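PDB 4ONY: extracellular solute-binding protein family 5 from Brucella melitensis, which probably binds peptides or related solutes in the periplasm and delivers them to an ABC transporter for uptake across the inner membrane. Local coordinates for residues G45-G50 against L272-E277; S57-V62 against D200-S205; T68-L73 against I254-N259; G80-Q85 against G214-A219. One frame throughout, in Å; residues are numbered along the deposited sequence.

Contact 1: residues G45-G50 against L272-E277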
loop_
_atom_site.group_PDB
_atom_site.type_symbol
_atom_site.label_atom_id
_atom_site.label_comp_id
_atom_site.label_asym_id
_atom_site.label_seq_id
_atom_site.Cartn_x
_atom_site.Cartn_y
_atom_site.Cartn_z
ATOM N N GLY A 45 -13.889 21.248 -17.333
ATOM C CA GLY A 45 -12.810 21.941 -16.612
ATOM C C GLY A 45 -11.692 20.980 -16.329
ATOM O O GLY A 45 -11.840 19.778 -16.497
ATOM N N SER A 46 -10.550 21.517 -15.922
ATOM C CA SER A 46 -9.339 20.735 -15.863
ATOM C C SER A 46 -8.803 20.566 -14.443
ATOM O O SER A 46 -9.212 21.271 -13.517
ATOM C CB SER A 46 -8.286 21.421 -16.748
ATOM O OG SER A 46 -7.944 22.656 -16.173
ATOM N N LEU A 47 -7.859 19.640 -14.316
ATOM C CA LEU A 47 -7.131 19.400 -13.079
ATOM C C LEU A 47 -5.648 19.380 -13.431
ATOM O O LEU A 47 -5.274 18.781 -14.433
ATOM C CB LEU A 47 -7.529 18.065 -12.493
ATOM C CG LEU A 47 -6.771 17.620 -11.232
ATOM C CD1 LEU A 47 -7.223 18.457 -10.058
ATOM C CD2 LEU A 47 -6.964 16.134 -10.943
ATOM N N THR A 48 -4.837 20.093 -12.670
ATOM C CA THR A 48 -3.394 20.112 -12.839
ATOM C C THR A 48 -2.758 19.709 -11.518
ATOM O O THR A 48 -3.073 20.289 -10.466
ATOM C CB THR A 48 -2.902 21.510 -13.301
ATOM O OG1 THR A 48 -3.579 21.867 -14.512
ATOM C CG2 THR A 48 -1.404 21.505 -13.583
ATOM N N VAL A 49 -1.952 18.652 -11.542
ATOM C CA VAL A 49 -1.327 18.162 -10.316
ATOM C C VAL A 49 0.152 18.057 -10.539
ATOM O O VAL A 49 0.576 17.932 -11.688
ATOM C CB VAL A 49 -1.867 16.788 -9.897
ATOM C CG1 VAL A 49 -3.379 16.844 -9.745
ATOM C CG2 VAL A 49 -1.528 15.715 -10.939
ATOM N N GLY A 50 0.915 18.075 -9.447
ATOM C CA GLY A 50 2.368 17.970 -9.492
ATOM C C GLY A 50 2.864 16.662 -8.899
ATOM O O GLY A 50 2.229 16.103 -8.010
ATOM N N LEU A 272 -0.834 24.620 -9.700
ATOM C CA LEU A 272 -1.352 23.325 -9.376
ATOM C C LEU A 272 -2.647 23.503 -8.598
ATOM O O LEU A 272 -2.732 24.404 -7.759
ATOM C CB LEU A 272 -0.337 22.552 -8.540
ATOM C CG LEU A 272 1.035 22.416 -9.202
ATOM C CD1 LEU A 272 1.938 21.636 -8.268
ATOM C CD2 LEU A 272 0.922 21.745 -10.575
ATOM N N ASP A 273 -3.626 22.637 -8.841
ATOM C CA ASP A 273 -4.958 22.773 -8.228
ATOM C C ASP A 273 -5.050 22.150 -6.823
ATOM O O ASP A 273 -5.891 22.534 -6.051
ATOM C CB ASP A 273 -6.005 22.094 -9.109
ATOM C CG ASP A 273 -6.214 22.805 -10.451
ATOM O OD1 ASP A 273 -6.340 24.023 -10.452
ATOM O OD2 ASP A 273 -6.238 22.123 -11.495
ATOM N N ILE A 274 -4.199 21.177 -6.521
ATOM C CA ILE A 274 -4.211 20.485 -5.237
ATOM C C ILE A 274 -2.787 20.206 -4.793
ATOM O O ILE A 274 -1.851 20.320 -5.580
ATOM C CB ILE A 274 -4.977 19.136 -5.312
ATOM C CG1 ILE A 274 -4.259 18.145 -6.237
ATOM C CG2 ILE A 274 -6.409 19.321 -5.844
ATOM C CD1 ILE A 274 -4.752 16.728 -6.142
ATOM N N PHE A 275 -2.638 19.870 -3.525
ATOM C CA PHE A 275 -1.368 19.473 -2.968
ATOM C C PHE A 275 -1.605 18.397 -1.936
ATOM O O PHE A 275 -2.303 18.619 -0.923
ATOM C CB PHE A 275 -0.614 20.670 -2.332
ATOM C CG PHE A 275 0.786 20.336 -1.903
ATOM C CD1 PHE A 275 1.016 19.779 -0.659
ATOM C CD2 PHE A 275 1.846 20.536 -2.755
ATOM C CE1 PHE A 275 2.265 19.399 -0.261
ATOM C CE2 PHE A 275 3.124 20.201 -2.356
ATOM C CZ PHE A 275 3.345 19.641 -1.096
ATOM N N ILE A 276 -1.075 17.210 -2.212
ATOM C CA ILE A 276 -1.316 16.050 -1.339
ATOM C C ILE A 276 -0.207 16.123 -0.279
ATOM O O ILE A 276 0.970 16.055 -0.640
ATOM C CB ILE A 276 -1.239 14.748 -2.142
ATOM C CG1 ILE A 276 -2.389 14.691 -3.143
ATOM C CG2 ILE A 276 -1.269 13.529 -1.213
ATOM C CD1 ILE A 276 -2.285 13.576 -4.166
ATOM N N GLU A 277 -0.568 16.297 0.996
ATOM C CA GLU A 277 0.415 16.590 2.046
ATOM C C GLU A 277 0.716 15.391 2.971
ATOM O O GLU A 277 -0.187 14.826 3.591
ATOM C CB GLU A 277 -0.094 17.738 2.910
ATOM C CG GLU A 277 0.879 18.145 3.999
ATOM C CD GLU A 277 2.140 18.726 3.395
ATOM O OE1 GLU A 277 2.129 19.942 3.078
ATOM O OE2 GLU A 277 3.116 17.954 3.223
HETATM O O HOH W 1 -6.021 22.846 -14.046
HETATM O O HOH W 2 -8.689 23.829 -12.509
HETATM O O HOH W 3 -0.147 18.535 -6.875
#
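Thr48 and Asp273 grip each other through a pair of hydrogen bonds at the centre of this contact. Asp273 N donates almost straight to Thr48 O (2.9 Å, 173° at the hydrogen), and in return Thr48 N donates to Asp273 OD2 at 2.7 Å, a bond more bent, meeting the anti side of the carboxylate and 28° out of its plane. Asp273 CG lies beside its own backbone N (chi1 -67°), which brings the carboxylate to Thr48 N. The other oxygen, OD1, is held by a salt bridge to Arg573, which fixes the rotation of the group.

The tight side is apolar. Leu272 crosses Thr48 at about a right angle, its CD2 3.8 Å from Thr48 CG2, while its CD1 lies against Gly50 CA at 3.9 Å, where the absence of a side chain lets the leucine tip settle on the backbone. One residue on from Thr48, Val49 and Ile274 lie side by side, CG1 to CG1 at 3.8 Å, and Leu47 CD1 meets Asp273 CB at a looser 4.0 Å.

Water fills in round the Ser46 end. One molecule joins Ser46 OG, Thr48 OG1 and Asp273 OD2, the last at 2.7 Å; a second donates to Ser46 O and, weakly, to Asp273 OD1. At the opposite end a third accepts from Gly50 N and donates to Ile274 O.

Strand 46-52 pairs on one side with strand 251-257; on its other side an aspartate and ordered waters join this edge of a mixed four-stranded sheet to the edge strand of a separate antiparallel sheet.

Contact 2: residues S57-V62 against D200-S205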
loop_
_atom_site.group_PDB
_atom_site.type_symbol
_atom_site.label_atom_id
_atom_site.label_comp_id
_atom_site.label_asym_id
_atom_site.label_seq_id
_atom_site.Cartn_x
_atom_site.Cartn_y
_atom_site.Cartn_z
ATOM N N SER A 57 9.301 8.117 -21.084
ATOM C CA SER A 57 8.752 7.046 -21.894
ATOM C C SER A 57 7.314 6.750 -21.500
ATOM O O SER A 57 6.883 7.132 -20.411
ATOM C CB SER A 57 9.600 5.762 -21.802
ATOM O OG SER A 57 9.169 4.771 -22.751
ATOM N N LEU A 58 6.581 6.074 -22.390
ATOM C CA LEU A 58 5.155 5.886 -22.244
ATOM C C LEU A 58 4.673 4.433 -22.340
ATOM O O LEU A 58 3.513 4.194 -22.722
ATOM C CB LEU A 58 4.392 6.709 -23.279
ATOM C CG LEU A 58 4.682 8.198 -23.338
ATOM C CD1 LEU A 58 3.953 8.840 -24.533
ATOM C CD2 LEU A 58 4.317 8.881 -22.052
ATOM N N ASN A 59 5.509 3.479 -21.935
ATOM C CA ASN A 59 5.134 2.074 -21.910
ATOM C C ASN A 59 5.336 1.507 -20.532
ATOM O O ASN A 59 6.460 1.228 -20.126
ATOM C CB ASN A 59 5.906 1.277 -22.923
ATOM C CG ASN A 59 5.406 -0.157 -23.029
ATOM O OD1 ASN A 59 4.776 -0.677 -22.121
ATOM N ND2 ASN A 59 5.669 -0.792 -24.158
ATOM N N PRO A 60 4.246 1.338 -19.788
ATOM C CA PRO A 60 4.377 0.911 -18.407
ATOM C C PRO A 60 4.570 -0.587 -18.264
ATOM O O PRO A 60 4.645 -1.059 -17.135
ATOM C CB PRO A 60 3.030 1.329 -17.771
ATOM C CG PRO A 60 2.089 1.404 -18.867
ATOM C CD PRO A 60 2.866 1.724 -20.135
ATOM N N PHE A 61 4.681 -1.344 -19.354
ATOM C CA PHE A 61 4.647 -2.802 -19.250
ATOM C C PHE A 61 5.956 -3.533 -19.557
ATOM O O PHE A 61 5.971 -4.772 -19.606
ATOM C CB PHE A 61 3.551 -3.324 -20.188
ATOM C CG PHE A 61 2.226 -2.642 -19.987
ATOM C CD1 PHE A 61 1.552 -2.760 -18.775
ATOM C CD2 PHE A 61 1.653 -1.893 -21.011
ATOM C CE1 PHE A 61 0.306 -2.145 -18.599
ATOM C CE2 PHE A 61 0.436 -1.252 -20.834
ATOM C CZ PHE A 61 -0.234 -1.372 -19.625
ATOM N N VAL A 62 7.053 -2.783 -19.730
ATOM C CA VAL A 62 8.340 -3.335 -20.219
ATOM C C VAL A 62 9.510 -2.856 -19.384
ATOM O O VAL A 62 9.399 -1.836 -18.671
ATOM C CB VAL A 62 8.576 -2.944 -21.714
ATOM C CG1 VAL A 62 7.420 -3.418 -22.586
ATOM C CG2 VAL A 62 8.738 -1.441 -21.866
ATOM N N ASP A 200 7.583 -5.519 -33.146
ATOM C CA ASP A 200 9.037 -5.465 -33.199
ATOM C C ASP A 200 9.531 -4.329 -32.339
ATOM O O ASP A 200 10.536 -4.494 -31.667
ATOM C CB ASP A 200 9.548 -5.265 -34.606
ATOM C CG ASP A 200 9.256 -6.447 -35.492
ATOM O OD1 ASP A 200 9.097 -7.555 -34.951
ATOM O OD2 ASP A 200 9.167 -6.261 -36.729
ATOM N N THR A 201 8.814 -3.205 -32.289
ATOM C CA THR A 201 9.293 -2.107 -31.435
ATOM C C THR A 201 8.714 -2.069 -30.026
ATOM O O THR A 201 9.172 -1.286 -29.214
ATOM C CB THR A 201 9.147 -0.724 -32.106
ATOM O OG1 THR A 201 7.785 -0.452 -32.310
ATOM C CG2 THR A 201 9.922 -0.681 -33.470
ATOM N N PHE A 202 7.720 -2.892 -29.720
ATOM C CA PHE A 202 7.163 -2.929 -28.377
ATOM C C PHE A 202 8.275 -3.350 -27.435
ATOM O O PHE A 202 8.961 -4.369 -27.653
ATOM C CB PHE A 202 6.007 -3.904 -28.310
ATOM C CG PHE A 202 5.300 -3.924 -26.968
ATOM C CD1 PHE A 202 4.238 -3.104 -26.738
ATOM C CD2 PHE A 202 5.710 -4.774 -25.947
ATOM C CE1 PHE A 202 3.570 -3.111 -25.529
ATOM C CE2 PHE A 202 5.030 -4.792 -24.731
ATOM C CZ PHE A 202 3.955 -3.960 -24.527
ATOM N N GLY A 203 8.501 -2.543 -26.412
ATOM C CA GLY A 203 9.690 -2.744 -25.595
ATOM C C GLY A 203 10.592 -1.537 -25.610
ATOM O O GLY A 203 11.296 -1.300 -24.619
ATOM N N ASN A 204 10.595 -0.784 -26.716
ATOM C CA ASN A 204 11.455 0.396 -26.855
ATOM C C ASN A 204 10.988 1.480 -25.885
ATOM O O ASN A 204 9.834 1.463 -25.479
ATOM C CB ASN A 204 11.438 0.989 -28.273
ATOM C CG ASN A 204 12.191 0.135 -29.294
ATOM O OD1 ASN A 204 12.752 -0.898 -28.974
ATOM N ND2 ASN A 204 12.174 0.568 -30.545
ATOM N N SER A 205 11.896 2.371 -25.494
ATOM C CA SER A 205 11.519 3.666 -24.911
ATOM C C SER A 205 10.755 4.406 -25.989
ATOM O O SER A 205 11.161 4.386 -27.166
ATOM C CB SER A 205 12.737 4.544 -24.646
ATOM O OG SER A 205 13.587 3.914 -23.800
HETATM O O HOH W 4 7.590 0.276 -26.224
#
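A type II β turn from Thr201 to Asn204 packs here against an Asx turn in the long loop that follows strand 46-52, so two irregular segments are joined with a buried ring between them. In the first turn, Asn204 N returns to Thr201 O, and Gly203 occupies the position with positive phi. In the second, Asn59 OD1 accepts from Phe61 N at 2.8 Å, which holds the amide in place and turns its ND2 toward the other segment.

That nitrogen lies over one face of the Phe202 ring, offset toward the rim, with CE1 its nearest ring atom at 3.4 Å; amide and ring planes stand 64° apart. The ring reaches this place because Phe202 CG is anti to its backbone N (chi1 -176°). Val62 adds an apolar touch, CG1 to Phe202 CE2 at 3.5 Å, and its CG2 rests near Gly203 O. Ile142 of helix 133-146 also packs on Phe202, and Lys146 of that helix binds its carbonyl oxygen, which ties the β turn to the helix as well.

At the start of the loop segment, Ser57 OG sits 3.4 Å from Ser205 CA, but its hydrogen bond is with Thr206 N; Ser205 OG turns instead to Lys64 and Ser65. The polar link between the segments runs through a water, which accepts from Asn59 ND2 and from Gly203 N, both at 3.0 Å, and donates to Asn204 O at 2.6 Å.

Contact 3: residues T68-L73 against I254-N259. With P4G (1-ethoxy-2-(2-ethoxyethoxy)ethane), chain D.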
loop_
_atom_site.group_PDB
_atom_site.type_symbol
_atom_site.label_atom_id
_atom_site.label_comp_id
_atom_site.label_asym_id
_atom_site.label_seq_id
_atom_site.Cartn_x
_atom_site.Cartn_y
_atom_site.Cartn_z
ATOM N N THR A 68 11.120 5.516 -15.384
ATOM C CA THR A 68 10.912 6.834 -15.874
ATOM C C THR A 68 9.750 6.835 -16.863
ATOM O O THR A 68 9.803 7.478 -17.919
ATOM C CB THR A 68 12.198 7.389 -16.503
ATOM O OG1 THR A 68 12.662 6.487 -17.520
ATOM C CG2 THR A 68 13.292 7.562 -15.457
ATOM N N THR A 69 8.705 6.107 -16.512
ATOM C CA THR A 69 7.478 6.073 -17.287
ATOM C C THR A 69 6.456 7.077 -16.748
ATOM O O THR A 69 6.327 7.239 -15.554
ATOM C CB THR A 69 6.904 4.652 -17.296
ATOM O OG1 THR A 69 7.824 3.787 -18.001
ATOM C CG2 THR A 69 5.596 4.619 -17.973
ATOM N N ALA A 70 5.754 7.761 -17.636
ATOM C CA ALA A 70 4.812 8.767 -17.233
ATOM C C ALA A 70 3.728 8.196 -16.336
ATOM O O ALA A 70 3.321 7.062 -16.514
ATOM C CB ALA A 70 4.138 9.392 -18.428
ATOM N N ARG A 71 3.291 9.010 -15.392
ATOM C CA ARG A 71 2.180 8.699 -14.529
ATOM C C ARG A 71 0.885 8.776 -15.331
ATOM O O ARG A 71 0.777 9.532 -16.296
ATOM C CB ARG A 71 2.093 9.729 -13.371
ATOM C CG ARG A 71 3.272 9.730 -12.402
ATOM C CD ARG A 71 3.257 8.544 -11.461
ATOM N NE ARG A 71 2.002 8.587 -10.698
ATOM C CZ ARG A 71 1.787 9.301 -9.592
ATOM N NH1 ARG A 71 2.775 9.992 -9.018
ATOM N NH2 ARG A 71 0.575 9.282 -9.024
ATOM N N GLY A 72 -0.101 8.027 -14.878
ATOM C CA GLY A 72 -1.478 8.162 -15.341
ATOM C C GLY A 72 -1.889 7.113 -16.385
ATOM O O GLY A 72 -3.077 6.991 -16.686
ATOM N N LEU A 73 -0.956 6.346 -16.912
ATOM C CA LEU A 73 -1.269 5.440 -18.001
ATOM C C LEU A 73 -1.965 4.180 -17.503
ATOM O O LEU A 73 -2.962 3.738 -18.090
ATOM C CB LEU A 73 -0.007 5.080 -18.795
ATOM C CG LEU A 73 0.681 6.255 -19.467
ATOM C CD1 LEU A 73 2.100 5.865 -19.872
ATOM C CD2 LEU A 73 -0.098 6.686 -20.706
ATOM N N ILE A 254 -0.351 16.424 -15.599
ATOM C CA ILE A 254 0.577 16.019 -14.557
ATOM C C ILE A 254 1.936 16.676 -14.848
ATOM O O ILE A 254 2.601 16.360 -15.858
ATOM C CB ILE A 254 0.701 14.482 -14.516
ATOM C CG1 ILE A 254 -0.704 13.874 -14.442
ATOM C CG2 ILE A 254 1.577 14.029 -13.348
ATOM C CD1 ILE A 254 -0.731 12.347 -14.355
ATOM N N GLU A 255 2.318 17.599 -13.965
ATOM C CA GLU A 255 3.580 18.334 -14.044
ATOM C C GLU A 255 4.621 17.768 -13.118
ATOM O O GLU A 255 4.303 17.275 -12.012
ATOM C CB GLU A 255 3.344 19.790 -13.726
ATOM C CG GLU A 255 2.480 20.420 -14.780
ATOM C CD GLU A 255 2.423 21.908 -14.711
ATOM O OE1 GLU A 255 2.864 22.520 -13.708
ATOM O OE2 GLU A 255 1.910 22.476 -15.693
ATOM N N TYR A 256 5.869 17.814 -13.568
ATOM C CA TYR A 256 6.950 17.200 -12.869
ATOM C C TYR A 256 7.862 18.271 -12.264
ATOM O O TYR A 256 8.194 19.234 -12.934
ATOM C CB TYR A 256 7.706 16.274 -13.834
ATOM C CG TYR A 256 7.003 14.939 -14.086
ATOM C CD1 TYR A 256 5.909 14.854 -14.936
ATOM C CD2 TYR A 256 7.397 13.788 -13.450
ATOM C CE1 TYR A 256 5.280 13.637 -15.177
ATOM C CE2 TYR A 256 6.788 12.591 -13.685
ATOM C CZ TYR A 256 5.725 12.518 -14.554
ATOM O OH TYR A 256 5.100 11.319 -14.799
ATOM N N TYR A 257 8.224 18.093 -10.989
ATOM C CA TYR A 257 9.017 19.049 -10.233
ATOM C C TYR A 257 10.265 18.362 -9.656
ATOM O O TYR A 257 10.255 17.163 -9.418
ATOM C CB TYR A 257 8.187 19.665 -9.094
ATOM C CG TYR A 257 7.105 20.548 -9.617
ATOM C CD1 TYR A 257 5.904 20.000 -10.083
ATOM C CD2 TYR A 257 7.315 21.915 -9.773
ATOM C CE1 TYR A 257 4.928 20.815 -10.647
ATOM C CE2 TYR A 257 6.346 22.733 -10.330
ATOM C CZ TYR A 257 5.153 22.169 -10.789
ATOM O OH TYR A 257 4.190 23.033 -11.363
ATOM N N ARG A 258 11.329 19.127 -9.432
ATOM C CA ARG A 258 12.575 18.532 -8.969
ATOM C C ARG A 258 12.539 18.225 -7.487
ATOM O O ARG A 258 13.347 17.468 -7.051
ATOM C CB ARG A 258 13.754 19.408 -9.251
ATOM C CG ARG A 258 13.832 20.662 -8.388
ATOM C CD ARG A 258 14.823 21.602 -9.008
ATOM N NE ARG A 258 15.168 22.709 -8.140
ATOM C CZ ARG A 258 14.751 23.961 -8.267
ATOM N NH1 ARG A 258 13.918 24.301 -9.237
ATOM N NH2 ARG A 258 15.168 24.884 -7.381
ATOM N N ASN A 259 11.662 18.865 -6.716
ATOM C CA ASN A 259 11.565 18.618 -5.272
ATOM C C ASN A 259 10.217 19.137 -4.766
ATOM O O ASN A 259 9.475 19.797 -5.501
ATOM C CB ASN A 259 12.742 19.282 -4.459
ATOM C CG ASN A 259 12.780 20.803 -4.594
ATOM O OD1 ASN A 259 11.739 21.455 -4.642
ATOM N ND2 ASN A 259 13.994 21.371 -4.653
HETATM C C8 P4G D . 5.508 25.487 -20.331
HETATM C C7 P4G D . 6.559 24.392 -20.514
HETATM O O4 P4G D . 7.460 24.105 -19.398
HETATM C C6 P4G D . 7.051 24.209 -18.017
HETATM C C5 P4G D . 7.146 22.858 -17.286
HETATM O O3 P4G D . 6.672 22.998 -15.932
HETATM C C4 P4G D . 7.072 21.973 -15.053
HETATM C C3 P4G D . 7.362 22.616 -13.710
HETATM O O2 P4G D . 8.760 22.849 -13.535
HETATM C C2 P4G D . 9.056 23.773 -12.466
HETATM C C1 P4G D . 9.414 25.190 -12.880
HETATM O O HOH W 5 6.406 9.341 -13.845
#
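Tyr256 reaches across to the loop 68-73 with its hydroxyl, which meets the backbone of Arg71. Arg71 N donates to Tyr256 OH at 3.0 Å, and the bond is fairly straight, 163° at the hydrogen. The arginine side chain crosses the tyrosine obliquely, its CG 3.4 Å from the same oxygen. Bends at chi2 and chi3 then carry the guanidinium away from the tyrosine, its plane 84° from that of the ring, to salt bridges with Asp76 and Glu78. A water in the plane of the Tyr256 ring, at its edge, binds OH at 2.6 Å and donates to Thr69 O, so that the hydroxyl is tied to two points of the loop.

Strand 254-257 is the end of strand 251-257, which lies between strands 46-52 and 226-231 in the mixed four-stranded sheet. Ile254 and Tyr256 both meet the loop, whereas the ring of Tyr257, next along the strand, packs against bound 1-ethoxy-2-(2-ethoxyethoxy)ethane. One face of the Tyr257 ring lies along this polyether, CE2 3.5 Å from C3, and the carbonyl oxygen of Tyr256 approaches C3 as well. Gln222, Gln225 and Arg226 complete the ligand pocket.

On the loop side, Ile254 points its CD1 at the backbone beside Arg71, 3.7 Å from Arg71 O and 4.0 Å from its CB. That carbonyl oxygen is hydrogen-bonded to Tyr229 of the adjoining strand 226-231.

Contact 4: residues G80-Q85 against G214-A219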
loop_
_atom_site.group_PDB
_atom_site.type_symbol
_atom_site.label_atom_id
_atom_site.label_comp_id
_atom_site.label_asym_id
_atom_site.label_seq_id
_atom_site.Cartn_x
_atom_site.Cartn_y
_atom_site.Cartn_z
ATOM N N GLY A 80 -5.376 5.945 -11.110
ATOM C CA GLY A 80 -5.854 4.660 -11.613
ATOM C C GLY A 80 -5.445 4.423 -13.072
ATOM O O GLY A 80 -4.357 4.838 -13.491
ATOM N N ASN A 81 -6.327 3.787 -13.839
ATOM C CA ASN A 81 -5.994 3.395 -15.197
ATOM C C ASN A 81 -6.681 4.292 -16.227
ATOM O O ASN A 81 -7.763 3.991 -16.720
ATOM C CB ASN A 81 -6.315 1.895 -15.393
ATOM C CG ASN A 81 -5.663 0.994 -14.329
ATOM O OD1 ASN A 81 -4.553 1.255 -13.806
ATOM N ND2 ASN A 81 -6.348 -0.068 -13.994
ATOM N N MET A 82 -6.039 5.398 -16.593
ATOM C CA MET A 82 -6.643 6.344 -17.520
ATOM C C MET A 82 -6.561 6.017 -19.026
ATOM O O MET A 82 -7.455 6.437 -19.814
ATOM C CB MET A 82 -6.105 7.733 -17.261
ATOM C CG MET A 82 -6.568 8.282 -15.901
ATOM S SD MET A 82 -6.317 10.049 -15.795
ATOM C CE MET A 82 -4.520 10.037 -15.671
ATOM N N VAL A 83 -5.536 5.271 -19.430
ATOM C CA VAL A 83 -5.368 4.895 -20.832
ATOM C C VAL A 83 -5.586 3.391 -21.033
ATOM O O VAL A 83 -6.424 2.982 -21.826
ATOM C CB VAL A 83 -3.981 5.310 -21.350
ATOM C CG1 VAL A 83 -3.741 4.802 -22.763
ATOM C CG2 VAL A 83 -3.871 6.836 -21.304
ATOM N N TYR A 84 -4.827 2.580 -20.311
ATOM C CA TYR A 84 -4.955 1.155 -20.396
ATOM C C TYR A 84 -5.900 0.644 -19.316
ATOM O O TYR A 84 -5.704 0.927 -18.128
ATOM C CB TYR A 84 -3.592 0.525 -20.215
ATOM C CG TYR A 84 -2.640 0.818 -21.384
ATOM C CD1 TYR A 84 -2.835 0.241 -22.627
ATOM C CD2 TYR A 84 -1.529 1.641 -21.208
ATOM C CE1 TYR A 84 -1.977 0.510 -23.704
ATOM C CE2 TYR A 84 -0.655 1.891 -22.256
ATOM C CZ TYR A 84 -0.880 1.324 -23.494
ATOM O OH TYR A 84 -0.010 1.553 -24.509
ATOM N N GLN A 85 -6.889 -0.149 -19.728
ATOM C CA GLN A 85 -7.887 -0.674 -18.814
ATOM C C GLN A 85 -7.722 -2.150 -18.585
ATOM O O GLN A 85 -7.051 -2.853 -19.334
ATOM C CB GLN A 85 -9.268 -0.420 -19.363
ATOM C CG GLN A 85 -9.582 1.039 -19.554
ATOM C CD GLN A 85 -11.005 1.267 -20.025
ATOM O OE1 GLN A 85 -11.429 0.722 -21.022
ATOM N NE2 GLN A 85 -11.743 2.102 -19.284
ATOM N N GLY A 214 -9.092 3.492 -22.472
ATOM C CA GLY A 214 -9.507 4.349 -21.399
ATOM C C GLY A 214 -10.094 5.691 -21.808
ATOM O O GLY A 214 -10.057 6.061 -22.960
ATOM N N PRO A 215 -10.658 6.415 -20.839
ATOM C CA PRO A 215 -11.355 7.683 -21.068
ATOM C C PRO A 215 -10.496 8.876 -21.471
ATOM O O PRO A 215 -11.031 9.831 -22.013
ATOM C CB PRO A 215 -12.023 7.957 -19.715
ATOM C CG PRO A 215 -11.234 7.171 -18.699
ATOM C CD PRO A 215 -10.796 5.949 -19.432
ATOM N N TYR A 216 -9.191 8.819 -21.218
ATOM C CA TYR A 216 -8.282 9.916 -21.527
ATOM C C TYR A 216 -7.266 9.513 -22.582
ATOM O O TYR A 216 -6.767 8.384 -22.545
ATOM C CB TYR A 216 -7.592 10.390 -20.239
ATOM C CG TYR A 216 -8.531 11.034 -19.263
ATOM C CD1 TYR A 216 -8.843 12.374 -19.371
ATOM C CD2 TYR A 216 -9.139 10.301 -18.262
ATOM C CE1 TYR A 216 -9.736 12.984 -18.487
ATOM C CE2 TYR A 216 -10.048 10.896 -17.364
ATOM C CZ TYR A 216 -10.337 12.240 -17.486
ATOM O OH TYR A 216 -11.230 12.856 -16.639
ATOM N N VAL A 217 -7.002 10.399 -23.542
ATOM C CA VAL A 217 -5.936 10.189 -24.495
ATOM C C VAL A 217 -4.757 11.093 -24.128
ATOM O O VAL A 217 -4.913 12.127 -23.470
ATOM C CB VAL A 217 -6.376 10.456 -25.939
ATOM C CG1 VAL A 217 -7.597 9.606 -26.297
ATOM C CG2 VAL A 217 -6.698 11.923 -26.173
ATOM N N VAL A 218 -3.574 10.691 -24.545
ATOM C CA VAL A 218 -2.384 11.471 -24.324
ATOM C C VAL A 218 -2.336 12.549 -25.394
ATOM O O VAL A 218 -2.098 12.262 -26.540
ATOM C CB VAL A 218 -1.138 10.559 -24.374
ATOM C CG1 VAL A 218 0.127 11.381 -24.298
ATOM C CG2 VAL A 218 -1.201 9.522 -23.254
ATOM N N ALA A 219 -2.578 13.802 -25.000
ATOM C CA ALA A 219 -2.657 14.931 -25.917
ATOM C C ALA A 219 -1.299 15.591 -26.152
ATOM O O ALA A 219 -1.044 16.097 -27.227
ATOM C CB ALA A 219 -3.614 15.956 -25.363
#
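Met82 meets the second segment with both its backbone and its side chain. Its carbonyl oxygen accepts a long hydrogen bond from Tyr216 N (3.3 Å), and Gly214 CA adds a CH...O contact with the same oxygen, also at 3.3 Å. The thioether makes an oblique Met-aromatic contact, SD 4.3 Å from the centroid of the Tyr216 ring and 34° off its normal, where the bend at chi3 turns CE away. The tyrosine's hydroxyl is held beyond this by the carbonyl of Phe249.

At Val83 the backbone takes over again: Gly214 N donates to Val83 O at 2.8 Å. These bonds lead the loop 80-85 along the start of strand 216-222, which lies at the edge of the mixed four-stranded sheet beside strand 226-231. Val83 CG2 comes within 3.5 Å of Tyr216 O and lies more loosely against Val218 CG2.

Gln85 then extends its side chain over Gly214, with CD 3.7 Å from Gly214 CA and NE2 4.0 Å from Pro215 CD. Its amide is fixed at both ends, OE1 by Ser213 and Trp236 and NE2 by Tyr235.

In the fold
From the N terminus, strand 46-52 opens the widest loop, which contact 1 closes at 272-277; contacts 2, 3 and 4 lie within it. The long connection after that strand supplies the first segments of the other three. Contact 2 ties it to 200-205, contact 3 to strand 251-257 and contact 4 to the start of strand 216-222. Contact 4 nests within contact 3, while contact 2 crosses both. The three touch in space: Ser57 O lies 3.1 Å from Ala70 N, and Leu73 O 3.1 Å from Tyr84 N. Contact 1 touches contact 3 through neighbouring strands 46-52 and 251-257. Contacts 1, 3 and 4 reach the mixed four-stranded sheet, whereas contact 2 joins loops outside it.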